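Local coordinates for putative uncharacterized protein tcp24 (Actinoplanes teichomyceticus, PDB 4Q38), which probably transfers long fatty acyl chains from coenzyme A to the amino sugar of teicoplanin-type glycopeptide antibiotics, at residues A[142-147]-A[237-242]; A[288-293]-A[326-331]; A[36-41]-A[87-92]. One frame throughout, in Å; residues are numbered along the deposited sequence.

Three contacts follow one another along the chain, none enclosing or crossing another. Contact 3 comes first: helix 32-41 meets helix 84-98, closing a loop of 45 residues that is helical or irregular throughout, within the helical N-terminal part. Contact 1 then joins the C-terminal end of helix 125-143 to that of helix 221-238; its 89 intervening residues include the first three sheet strands, and it therefore bridges the N-terminal and GNAT-like parts. Contact 2 lies wholly in the GNAT-like part, closing 32 residues between the start of helix 290-298 and the run into strand 331-336. Contacts 1 and 2 lie on opposite sides of the chain's centre, about 36 Å apart between centres.

Contact 1. Residues A[142-147]-A[237-242]; sequences AERGIP and RHFPEH. With SO4 (sulfate ion), chain C.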
loop_
_atom_site.group_PDB
_atom_site.type_symbol
_atom_site.label_atom_id
_atom_site.label_comp_id
_atom_site.label_asym_id
_atom_site.label_seq_id
_atom_site.Cartn_x
_atom_site.Cartn_y
_atom_site.Cartn_z
ATOM N N ALA A 142 -19.498 -1.963 -6.082
ATOM C CA ALA A 142 -20.955 -2.075 -6.261
ATOM C C ALA A 142 -21.366 -3.388 -6.936
ATOM O O ALA A 142 -22.310 -4.052 -6.496
ATOM C CB ALA A 142 -21.489 -0.878 -7.040
ATOM N N GLU A 143 -20.661 -3.757 -8.004
ATOM C CA GLU A 143 -20.942 -5.000 -8.732
ATOM C C GLU A 143 -20.761 -6.233 -7.840
ATOM O O GLU A 143 -21.491 -7.220 -7.970
ATOM C CB GLU A 143 -20.056 -5.108 -9.978
ATOM C CG GLU A 143 -20.398 -4.112 -11.079
ATOM C CD GLU A 143 -19.279 -3.935 -12.097
ATOM O OE1 GLU A 143 -19.455 -3.124 -13.036
ATOM O OE2 GLU A 143 -18.223 -4.592 -11.961
ATOM N N ARG A 144 -19.797 -6.156 -6.926
ATOM C CA ARG A 144 -19.520 -7.236 -5.982
ATOM C C ARG A 144 -20.407 -7.183 -4.729
ATOM O O ARG A 144 -20.322 -8.046 -3.859
ATOM C CB ARG A 144 -18.023 -7.225 -5.605
ATOM C CG ARG A 144 -17.106 -7.732 -6.728
ATOM C CD ARG A 144 -17.270 -9.242 -6.854
ATOM N NE ARG A 144 -16.580 -9.843 -7.989
ATOM C CZ ARG A 144 -16.263 -11.136 -8.061
ATOM N NH1 ARG A 144 -16.562 -11.965 -7.056
ATOM N NH2 ARG A 144 -15.632 -11.606 -9.133
ATOM N N GLY A 145 -21.250 -6.161 -4.627
ATOM C CA GLY A 145 -22.149 -6.034 -3.483
ATOM C C GLY A 145 -21.462 -5.605 -2.198
ATOM O O GLY A 145 -22.021 -5.777 -1.114
ATOM N N ILE A 146 -20.256 -5.048 -2.316
ATOM C CA ILE A 146 -19.475 -4.579 -1.163
ATOM C C ILE A 146 -20.197 -3.380 -0.529
ATOM O O ILE A 146 -20.526 -2.431 -1.235
ATOM C CB ILE A 146 -18.061 -4.107 -1.587
ATOM C CG1 ILE A 146 -17.369 -5.115 -2.529
ATOM C CG2 ILE A 146 -17.204 -3.741 -0.375
ATOM C CD1 ILE A 146 -16.922 -6.401 -1.887
ATOM N N PRO A 147 -20.433 -3.405 0.796
ATOM C CA PRO A 147 -21.028 -2.220 1.435
ATOM C C PRO A 147 -20.191 -0.959 1.218
ATOM O O PRO A 147 -18.948 -1.014 1.224
ATOM C CB PRO A 147 -21.027 -2.584 2.924
ATOM C CG PRO A 147 -21.000 -4.072 2.959
ATOM C CD PRO A 147 -20.170 -4.478 1.769
ATOM N N ARG A 237 -19.205 -14.254 0.976
ATOM C CA ARG A 237 -20.329 -13.524 0.382
ATOM C C ARG A 237 -20.028 -12.823 -0.943
ATOM O O ARG A 237 -20.812 -12.936 -1.889
ATOM C CB ARG A 237 -20.947 -12.507 1.366
ATOM C CG ARG A 237 -21.819 -13.151 2.431
ATOM C CD ARG A 237 -23.119 -13.715 1.867
ATOM N NE ARG A 237 -24.108 -12.664 1.634
ATOM C CZ ARG A 237 -25.411 -12.879 1.457
ATOM N NH1 ARG A 237 -25.901 -14.114 1.483
ATOM N NH2 ARG A 237 -26.230 -11.853 1.257
ATOM N N HIS A 238 -18.928 -12.074 -1.013
ATOM C CA HIS A 238 -18.692 -11.224 -2.186
ATOM C C HIS A 238 -17.774 -11.812 -3.227
ATOM O O HIS A 238 -17.838 -11.427 -4.392
ATOM C CB HIS A 238 -18.215 -9.837 -1.760
ATOM C CG HIS A 238 -19.135 -9.182 -0.753
ATOM N ND1 HIS A 238 -20.414 -8.877 -1.037
ATOM C CD2 HIS A 238 -18.924 -8.807 0.569
ATOM C CE1 HIS A 238 -21.003 -8.336 0.061
ATOM N NE2 HIS A 238 -20.090 -8.290 1.037
ATOM N N PHE A 239 -16.917 -12.733 -2.809
ATOM C CA PHE A 239 -16.011 -13.446 -3.728
ATOM C C PHE A 239 -16.148 -14.941 -3.441
ATOM O O PHE A 239 -15.173 -15.595 -3.028
ATOM C CB PHE A 239 -14.560 -12.983 -3.532
ATOM C CG PHE A 239 -14.374 -11.506 -3.730
ATOM C CD1 PHE A 239 -14.566 -10.620 -2.668
ATOM C CD2 PHE A 239 -14.042 -10.996 -4.979
ATOM C CE1 PHE A 239 -14.415 -9.245 -2.853
ATOM C CE2 PHE A 239 -13.892 -9.626 -5.172
ATOM C CZ PHE A 239 -14.069 -8.755 -4.105
ATOM N N PRO A 240 -17.362 -15.490 -3.636
ATOM C CA PRO A 240 -17.599 -16.879 -3.235
ATOM C C PRO A 240 -16.714 -17.850 -4.009
ATOM O O PRO A 240 -16.438 -18.940 -3.519
ATOM C CB PRO A 240 -19.078 -17.117 -3.592
ATOM C CG PRO A 240 -19.395 -16.085 -4.608
ATOM C CD PRO A 240 -18.547 -14.894 -4.278
ATOM N N GLU A 241 -16.245 -17.435 -5.181
ATOM C CA GLU A 241 -15.376 -18.301 -6.000
ATOM C C GLU A 241 -13.993 -18.497 -5.376
ATOM O O GLU A 241 -13.264 -19.414 -5.761
ATOM C CB GLU A 241 -15.241 -17.743 -7.425
ATOM C CG GLU A 241 -14.437 -16.444 -7.529
ATOM C CD GLU A 241 -15.241 -15.199 -7.160
ATOM O OE1 GLU A 241 -16.438 -15.311 -6.843
ATOM O OE2 GLU A 241 -14.667 -14.098 -7.188
ATOM N N HIS A 242 -13.616 -17.636 -4.425
ATOM C CA HIS A 242 -12.257 -17.701 -3.879
ATOM C C HIS A 242 -12.080 -18.848 -2.920
ATOM O O HIS A 242 -11.264 -19.731 -3.163
ATOM C CB HIS A 242 -11.816 -16.368 -3.267
ATOM C CG HIS A 242 -10.333 -16.281 -3.016
ATOM N ND1 HIS A 242 -9.430 -16.311 -4.015
ATOM C CD2 HIS A 242 -9.606 -16.168 -1.831
ATOM C CE1 HIS A 242 -8.189 -16.215 -3.504
ATOM N NE2 HIS A 242 -8.293 -16.122 -2.167
HETATM S S SO4 C . -25.840 -8.642 4.168
HETATM O O1 SO4 C . -24.412 -9.064 4.152
HETATM O O2 SO4 C . -26.557 -9.190 2.992
HETATM O O3 SO4 C . -26.503 -9.126 5.412
HETATM O O4 SO4 C . -25.904 -7.163 4.099
HETATM O O HOH W 1 -20.431 -10.855 -5.481
#
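Arg144 reaches across to Phe239, Glu241 and the backbone of His238. Its NH1 donates to His238 O at 3.0 Å, with a nearly straight N-H...O angle of 164°; the oxygen lies in the guanidinium plane and is approached in its own carbonyl plane, on a lone pair. The same nitrogen forms a salt bridge to Glu241 OE2 (2.9 Å), which accepts on its syn lone pair but lies tilted out of the guanidinium plane. Phe239 CE2 lies over one face of the guanidinium, offset toward its rim, the two planes being 20° apart. A bend at chi2 (-73°) carries the arginine chain across this ring. Helix 125-143 ends here, and Gly145, with positive phi and two bonds back into the last turn, makes a Schellman motif; Phe239 is the first residue to leave helical phi/psi after helix 221-238, and the two helix ends join the N-terminal and GNAT-like parts. His238 ND1 bonds weakly to Arg144 O at 2.9 Å, and a water donates to that oxygen and to His238 O. Ile146 CA sits over the imidazole face, 4.3 Å from the His238 ring centroid, a CH-pi contact, while Arg237 CB covers the opposite face. Farther out, Phe239 packs on Phe140 and Leu198.

Contact 2. Residues A[288-293]-A[326-331]; sequences DGDSSI and RHWHMR
Asp290 OD1 accepts the backbone N-H of Trp328 at 2.7 Å, the short polar bond of this contact. The N-H...O angle of 165° makes it nearly straight, and the nitrogen meets the oxygen almost along its C-O axis. Asp290 CG stands anti to the carbonyl carbon (chi1 -71°), which carries the carboxylate toward 326-331 although the CB bond itself does not point there. The second oxygen, Asp290 OD2, approaches the edge of the His327 ring at CD2, 2.9 Å away and near the ring plane; carboxylate and imidazole are turned 35° against each other. The far side of that ring is fixed by His327 ND1, which is hydrogen-bonded to Pro284 O.

One turn along helix 290-298, Ile293 packs on the indole of Trp328. Its CD1 lies over one face, 4.1 Å from the centroid of the five-membered ring in a CH-pi contact, and Ile293 CG2 reaches Trp328 CD1 at 3.7 Å. With CG1 anti to the backbone N, the isoleucine places both branches against the same ring. Just before Asp290 the backbones come close: Gly289 CA is 3.2 Å from Trp328 O, an approach made possible by the absence of a side chain on Gly289.

Trp328 NE1 bonds to Val318 O of helix 313-323, and the indole also touches Leu322 and meets the ring of His321. The indole of Trp328 thus lies between helices 290-298 and 313-323, and the loop continues into strand 331-336 of the GNAT-like sheet, with Ile293 close to the CoA-binding Trp252.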
loop_
_atom_site.group_PDB
_atom_site.type_symbol
_atom_site.label_atom_id
_atom_site.label_comp_id
_atom_site.label_asym_id
_atom_site.label_seq_id
_atom_site.Cartn_x
_atom_site.Cartn_y
_atom_site.Cartn_z
ATOM N N ASP A 288 18.407 -8.914 5.178
ATOM C CA ASP A 288 17.286 -8.514 4.310
ATOM C C ASP A 288 16.100 -7.876 5.041
ATOM O O ASP A 288 15.382 -7.068 4.454
ATOM C CB ASP A 288 16.781 -9.699 3.471
ATOM C CG ASP A 288 17.820 -10.217 2.487
ATOM O OD1 ASP A 288 18.922 -9.631 2.392
ATOM O OD2 ASP A 288 17.531 -11.226 1.805
ATOM N N GLY A 289 15.898 -8.238 6.308
ATOM C CA GLY A 289 14.737 -7.777 7.074
ATOM C C GLY A 289 14.933 -6.483 7.840
ATOM O O GLY A 289 13.976 -5.923 8.378
ATOM N N ASP A 290 16.170 -6.003 7.890
ATOM C CA ASP A 290 16.490 -4.766 8.585
ATOM C C ASP A 290 15.767 -3.537 8.015
ATOM O O ASP A 290 15.237 -2.719 8.766
ATOM C CB ASP A 290 18.004 -4.535 8.582
ATOM C CG ASP A 290 18.755 -5.512 9.487
ATOM O OD1 ASP A 290 18.118 -6.283 10.237
ATOM O OD2 ASP A 290 20.000 -5.504 9.450
ATOM N N SER A 291 15.751 -3.411 6.693
ATOM C CA SER A 291 15.129 -2.252 6.051
ATOM C C SER A 291 13.613 -2.213 6.308
ATOM O O SER A 291 13.043 -1.147 6.512
ATOM C CB SER A 291 15.439 -2.231 4.552
ATOM O OG SER A 291 14.993 -3.422 3.930
ATOM N N SER A 292 12.980 -3.381 6.337
ATOM C CA SER A 292 11.543 -3.472 6.588
ATOM C C SER A 292 11.169 -2.939 7.974
ATOM O O SER A 292 10.323 -2.052 8.082
ATOM C CB SER A 292 11.053 -4.910 6.418
ATOM O OG SER A 292 9.651 -4.989 6.615
ATOM N N ILE A 293 11.810 -3.460 9.029
ATOM C CA ILE A 293 11.492 -3.016 10.389
ATOM C C ILE A 293 11.833 -1.527 10.570
ATOM O O ILE A 293 11.142 -0.803 11.279
ATOM C CB ILE A 293 12.109 -3.931 11.493
ATOM C CG1 ILE A 293 11.391 -3.727 12.835
ATOM C CG2 ILE A 293 13.615 -3.714 11.635
ATOM C CD1 ILE A 293 11.672 -4.813 13.866
ATOM N N ARG A 326 23.389 -7.521 15.309
ATOM C CA ARG A 326 22.387 -8.540 15.008
ATOM C C ARG A 326 21.367 -8.041 13.974
ATOM O O ARG A 326 21.323 -6.849 13.674
ATOM C CB ARG A 326 21.728 -9.016 16.308
ATOM C CG ARG A 326 22.753 -9.448 17.357
ATOM C CD ARG A 326 22.120 -9.662 18.716
ATOM N NE ARG A 326 21.213 -10.805 18.691
ATOM C CZ ARG A 326 20.377 -11.112 19.670
ATOM N NH1 ARG A 326 19.586 -12.172 19.549
ATOM N NH2 ARG A 326 20.328 -10.363 20.767
ATOM N N HIS A 327 20.574 -8.961 13.419
ATOM C CA HIS A 327 19.680 -8.649 12.294
ATOM C C HIS A 327 18.253 -9.062 12.526
ATOM O O HIS A 327 17.980 -10.070 13.193
ATOM C CB HIS A 327 20.194 -9.269 10.995
ATOM C CG HIS A 327 21.561 -8.769 10.579
ATOM N ND1 HIS A 327 22.634 -9.581 10.489
ATOM C CD2 HIS A 327 22.006 -7.492 10.250
ATOM C CE1 HIS A 327 23.711 -8.861 10.115
ATOM N NE2 HIS A 327 23.328 -7.583 9.971
ATOM N N TRP A 328 17.339 -8.274 11.963
ATOM C CA TRP A 328 15.901 -8.529 12.027
ATOM C C TRP A 328 15.455 -9.244 10.784
ATOM O O TRP A 328 15.986 -8.995 9.701
ATOM C CB TRP A 328 15.145 -7.219 12.176
ATOM C CG TRP A 328 15.383 -6.495 13.484
ATOM C CD1 TRP A 328 16.147 -5.349 13.702
ATOM C CD2 TRP A 328 14.842 -6.846 14.804
ATOM N NE1 TRP A 328 16.110 -4.975 15.026
ATOM C CE2 TRP A 328 15.348 -5.836 15.741
ATOM C CE3 TRP A 328 14.013 -7.858 15.286
ATOM C CZ2 TRP A 328 15.025 -5.859 17.094
ATOM C CZ3 TRP A 328 13.704 -7.876 16.651
ATOM C CH2 TRP A 328 14.195 -6.897 17.533
ATOM N N HIS A 329 14.471 -10.134 10.922
ATOM C CA HIS A 329 14.020 -10.952 9.800
ATOM C C HIS A 329 12.535 -10.923 9.628
ATOM O O HIS A 329 11.780 -11.044 10.599
ATOM C CB HIS A 329 14.466 -12.404 9.971
ATOM C CG HIS A 329 15.915 -12.553 10.366
ATOM N ND1 HIS A 329 16.926 -12.103 9.595
ATOM C CD2 HIS A 329 16.503 -13.119 11.500
ATOM C CE1 HIS A 329 18.104 -12.360 10.203
ATOM N NE2 HIS A 329 17.844 -12.984 11.369
ATOM N N MET A 330 12.102 -10.775 8.379
ATOM C CA MET A 330 10.701 -10.983 8.037
ATOM C C MET A 330 10.386 -12.456 8.227
ATOM O O MET A 330 11.144 -13.314 7.780
ATOM C CB MET A 330 10.433 -10.601 6.582
ATOM C CG MET A 330 8.958 -10.654 6.202
ATOM S SD MET A 330 8.665 -10.399 4.436
ATOM C CE MET A 330 9.118 -12.008 3.781
ATOM N N ARG A 331 9.283 -12.758 8.896
ATOM C CA ARG A 331 8.875 -14.155 9.028
ATOM C C ARG A 331 7.484 -14.323 8.441
ATOM O O ARG A 331 6.720 -13.359 8.353
ATOM C CB ARG A 331 8.930 -14.628 10.486
ATOM C CG ARG A 331 10.315 -14.554 11.139
ATOM C CD ARG A 331 11.359 -15.455 10.480
ATOM N NE ARG A 331 10.985 -16.872 10.465
ATOM C CZ ARG A 331 11.203 -17.728 11.464
ATOM N NH1 ARG A 331 11.798 -17.332 12.584
ATOM N NH2 ARG A 331 10.815 -18.985 11.340
#

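Contact 3. Residues A[36-41]-A[87-92]; sequences TELDEL and WWLLER
Leu38 and Arg92 meet where helix 32-41 crosses helix 84-98 in the helical N-terminal part of the protein. The local axes of the two segments approach to 9.9 Å at 72°, a steep helix-helix crossing with Leu38 and Arg92 as the nearest CA pair.

Leu38 points at the other helix, and its two methyls have different partners: Leu38 CD1 meets Leu89 CD1 at 3.7 Å, while CD2 lies beside the backbone oxygen of Arg92. Leu38 CB packs against Arg92 CB. Leu41, one turn on, brings its CD2 to the same Arg92 oxygen.

The arginine chain does not run straight. Its CG and CD pass Leu38 O, and a bend at chi2 (145°) brings the chain back over Trp88, one turn earlier in its own helix. Arg92 CD lies over the centre of one indole face, and Trp88 NE1 sits over the centre of the guanidinium. Arg92 NH1 donates to Trp88 O at 2.8 Å and makes a longer salt bridge to Glu91 OE1, so two acceptors from its own helix help fix the rotation of the guanidinium.

Trp88 CG, anti to the backbone N (chi1 -177°), extends the indole toward helix 32-41, where its six-membered ring meets Asp39. Asp39 CB lies in the ring plane at the edge, and Asp39 OD1 is 3.7 Å from Trp88 CZ2; the two side chains cross at about a right angle. Val21 of helix 18-25 also packs on Trp88, and Leu25 on Leu89, so a third helix adjoins the crossing. A water completes the link between the segments, donating to Asp39 O and accepting from Arg92 NE at 2.8 Å.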
loop_
_atom_site.group_PDB
_atom_site.type_symbol
_atom_site.label_atom_id
_atom_site.label_comp_id
_atom_site.label_asym_id
_atom_site.label_seq_id
_atom_site.Cartn_x
_atom_site.Cartn_y
_atom_site.Cartn_z
ATOM N N THR A 36 6.779 1.553 -23.243
ATOM C CA THR A 36 6.382 0.883 -24.486
ATOM C C THR A 36 5.106 0.081 -24.257
ATOM O O THR A 36 4.165 0.148 -25.054
ATOM C CB THR A 36 7.507 -0.039 -25.004
ATOM O OG1 THR A 36 8.667 0.754 -25.267
ATOM C CG2 THR A 36 7.098 -0.766 -26.286
ATOM N N GLU A 37 5.069 -0.657 -23.152
ATOM C CA GLU A 37 3.881 -1.431 -22.809
ATOM C C GLU A 37 2.664 -0.516 -22.679
ATOM O O GLU A 37 1.589 -0.839 -23.180
ATOM C CB GLU A 37 4.097 -2.247 -21.531
ATOM C CG GLU A 37 2.968 -3.233 -21.243
ATOM C CD GLU A 37 3.129 -3.972 -19.927
ATOM O OE1 GLU A 37 4.218 -3.908 -19.314
ATOM O OE2 GLU A 37 2.155 -4.630 -19.510
ATOM N N LEU A 38 2.841 0.633 -22.023
ATOM C CA LEU A 38 1.744 1.591 -21.876
ATOM C C LEU A 38 1.350 2.215 -23.219
ATOM O O LEU A 38 0.180 2.512 -23.452
ATOM C CB LEU A 38 2.093 2.687 -20.864
ATOM C CG LEU A 38 2.286 2.300 -19.387
ATOM C CD1 LEU A 38 2.299 3.538 -18.504
ATOM C CD2 LEU A 38 1.204 1.343 -18.916
ATOM N N ASP A 39 2.329 2.418 -24.096
ATOM C CA ASP A 39 2.026 2.923 -25.441
ATOM C C ASP A 39 1.144 1.932 -26.202
ATOM O O ASP A 39 0.122 2.317 -26.776
ATOM C CB ASP A 39 3.310 3.234 -26.215
ATOM C CG ASP A 39 3.041 3.934 -27.542
ATOM O OD1 ASP A 39 2.164 4.817 -27.603
ATOM O OD2 ASP A 39 3.712 3.593 -28.534
ATOM N N GLU A 40 1.516 0.651 -26.175
ATOM C CA GLU A 40 0.718 -0.385 -26.840
ATOM C C GLU A 40 -0.672 -0.568 -26.228
ATOM O O GLU A 40 -1.644 -0.809 -26.946
ATOM C CB GLU A 40 1.479 -1.705 -26.897
ATOM C CG GLU A 40 2.319 -1.830 -28.158
ATOM C CD GLU A 40 3.667 -2.476 -27.918
ATOM O OE1 GLU A 40 3.759 -3.371 -27.047
ATOM O OE2 GLU A 40 4.638 -2.084 -28.607
ATOM N N LEU A 41 -0.765 -0.437 -24.906
ATOM C CA LEU A 41 -2.056 -0.482 -24.214
ATOM C C LEU A 41 -2.987 0.659 -24.631
ATOM O O LEU A 41 -4.187 0.451 -24.806
ATOM C CB LEU A 41 -1.844 -0.449 -22.698
ATOM C CG LEU A 41 -3.064 -0.577 -21.782
ATOM C CD1 LEU A 41 -3.774 -1.919 -21.941
ATOM C CD2 LEU A 41 -2.615 -0.368 -20.342
ATOM N N TRP A 87 0.180 13.861 -18.643
ATOM C CA TRP A 87 -1.183 13.427 -18.940
ATOM C C TRP A 87 -1.213 12.129 -19.701
ATOM O O TRP A 87 -2.024 11.248 -19.394
ATOM C CB TRP A 87 -1.984 14.502 -19.680
ATOM C CG TRP A 87 -3.468 14.300 -19.496
ATOM C CD1 TRP A 87 -4.336 13.592 -20.322
ATOM C CD2 TRP A 87 -4.299 14.761 -18.375
ATOM N NE1 TRP A 87 -5.613 13.599 -19.815
ATOM C CE2 TRP A 87 -5.661 14.278 -18.646
ATOM C CE3 TRP A 87 -4.064 15.505 -17.216
ATOM C CZ2 TRP A 87 -6.726 14.550 -17.790
ATOM C CZ3 TRP A 87 -5.149 15.775 -16.361
ATOM C CH2 TRP A 87 -6.446 15.305 -16.644
ATOM N N TRP A 88 -0.329 12.000 -20.690
ATOM C CA TRP A 88 -0.173 10.763 -21.463
ATOM C C TRP A 88 0.015 9.588 -20.536
ATOM O O TRP A 88 -0.643 8.549 -20.679
ATOM C CB TRP A 88 1.029 10.894 -22.392
ATOM C CG TRP A 88 1.289 9.721 -23.316
ATOM C CD1 TRP A 88 0.858 9.573 -24.636
ATOM C CD2 TRP A 88 2.091 8.515 -23.041
ATOM N NE1 TRP A 88 1.308 8.395 -25.168
ATOM C CE2 TRP A 88 2.052 7.709 -24.270
ATOM C CE3 TRP A 88 2.806 8.034 -21.939
ATOM C CZ2 TRP A 88 2.702 6.481 -24.370
ATOM C CZ3 TRP A 88 3.454 6.794 -22.050
ATOM C CH2 TRP A 88 3.406 6.038 -23.239
ATOM N N LEU A 89 0.902 9.765 -19.563
ATOM C CA LEU A 89 1.246 8.721 -18.593
ATOM C C LEU A 89 0.123 8.436 -17.591
ATOM O O LEU A 89 -0.108 7.285 -17.227
ATOM C CB LEU A 89 2.521 9.111 -17.856
ATOM C CG LEU A 89 3.159 8.031 -16.990
ATOM C CD1 LEU A 89 3.634 6.873 -17.854
ATOM C CD2 LEU A 89 4.303 8.627 -16.197
ATOM N N LEU A 90 -0.562 9.485 -17.154
ATOM C CA LEU A 90 -1.698 9.361 -16.247
ATOM C C LEU A 90 -2.831 8.516 -16.836
ATOM O O LEU A 90 -3.392 7.667 -16.149
ATOM C CB LEU A 90 -2.221 10.747 -15.860
ATOM C CG LEU A 90 -3.542 10.843 -15.097
ATOM C CD1 LEU A 90 -3.419 10.260 -13.694
ATOM C CD2 LEU A 90 -3.999 12.298 -15.052
ATOM N N GLU A 91 -3.162 8.760 -18.102
ATOM C CA GLU A 91 -4.207 8.012 -18.800
ATOM C C GLU A 91 -3.880 6.529 -18.901
ATOM O O GLU A 91 -4.720 5.681 -18.605
ATOM C CB GLU A 91 -4.391 8.546 -20.224
ATOM C CG GLU A 91 -5.013 9.922 -20.315
ATOM C CD GLU A 91 -5.280 10.320 -21.751
ATOM O OE1 GLU A 91 -4.326 10.339 -22.562
ATOM O OE2 GLU A 91 -6.448 10.616 -22.060
ATOM N N ARG A 92 -2.661 6.237 -19.345
ATOM C CA ARG A 92 -2.218 4.864 -19.590
ATOM C C ARG A 92 -1.947 4.081 -18.302
ATOM O O ARG A 92 -2.199 2.885 -18.250
ATOM C CB ARG A 92 -0.999 4.843 -20.513
ATOM C CG ARG A 92 -1.395 5.067 -21.965
ATOM C CD ARG A 92 -0.374 5.859 -22.755
ATOM N NE ARG A 92 -0.953 6.289 -24.034
ATOM C CZ ARG A 92 -1.671 7.400 -24.210
ATOM N NH1 ARG A 92 -1.890 8.231 -23.201
ATOM N NH2 ARG A 92 -2.168 7.688 -25.413
HETATM O O HOH W 2 -0.617 5.143 -26.592
#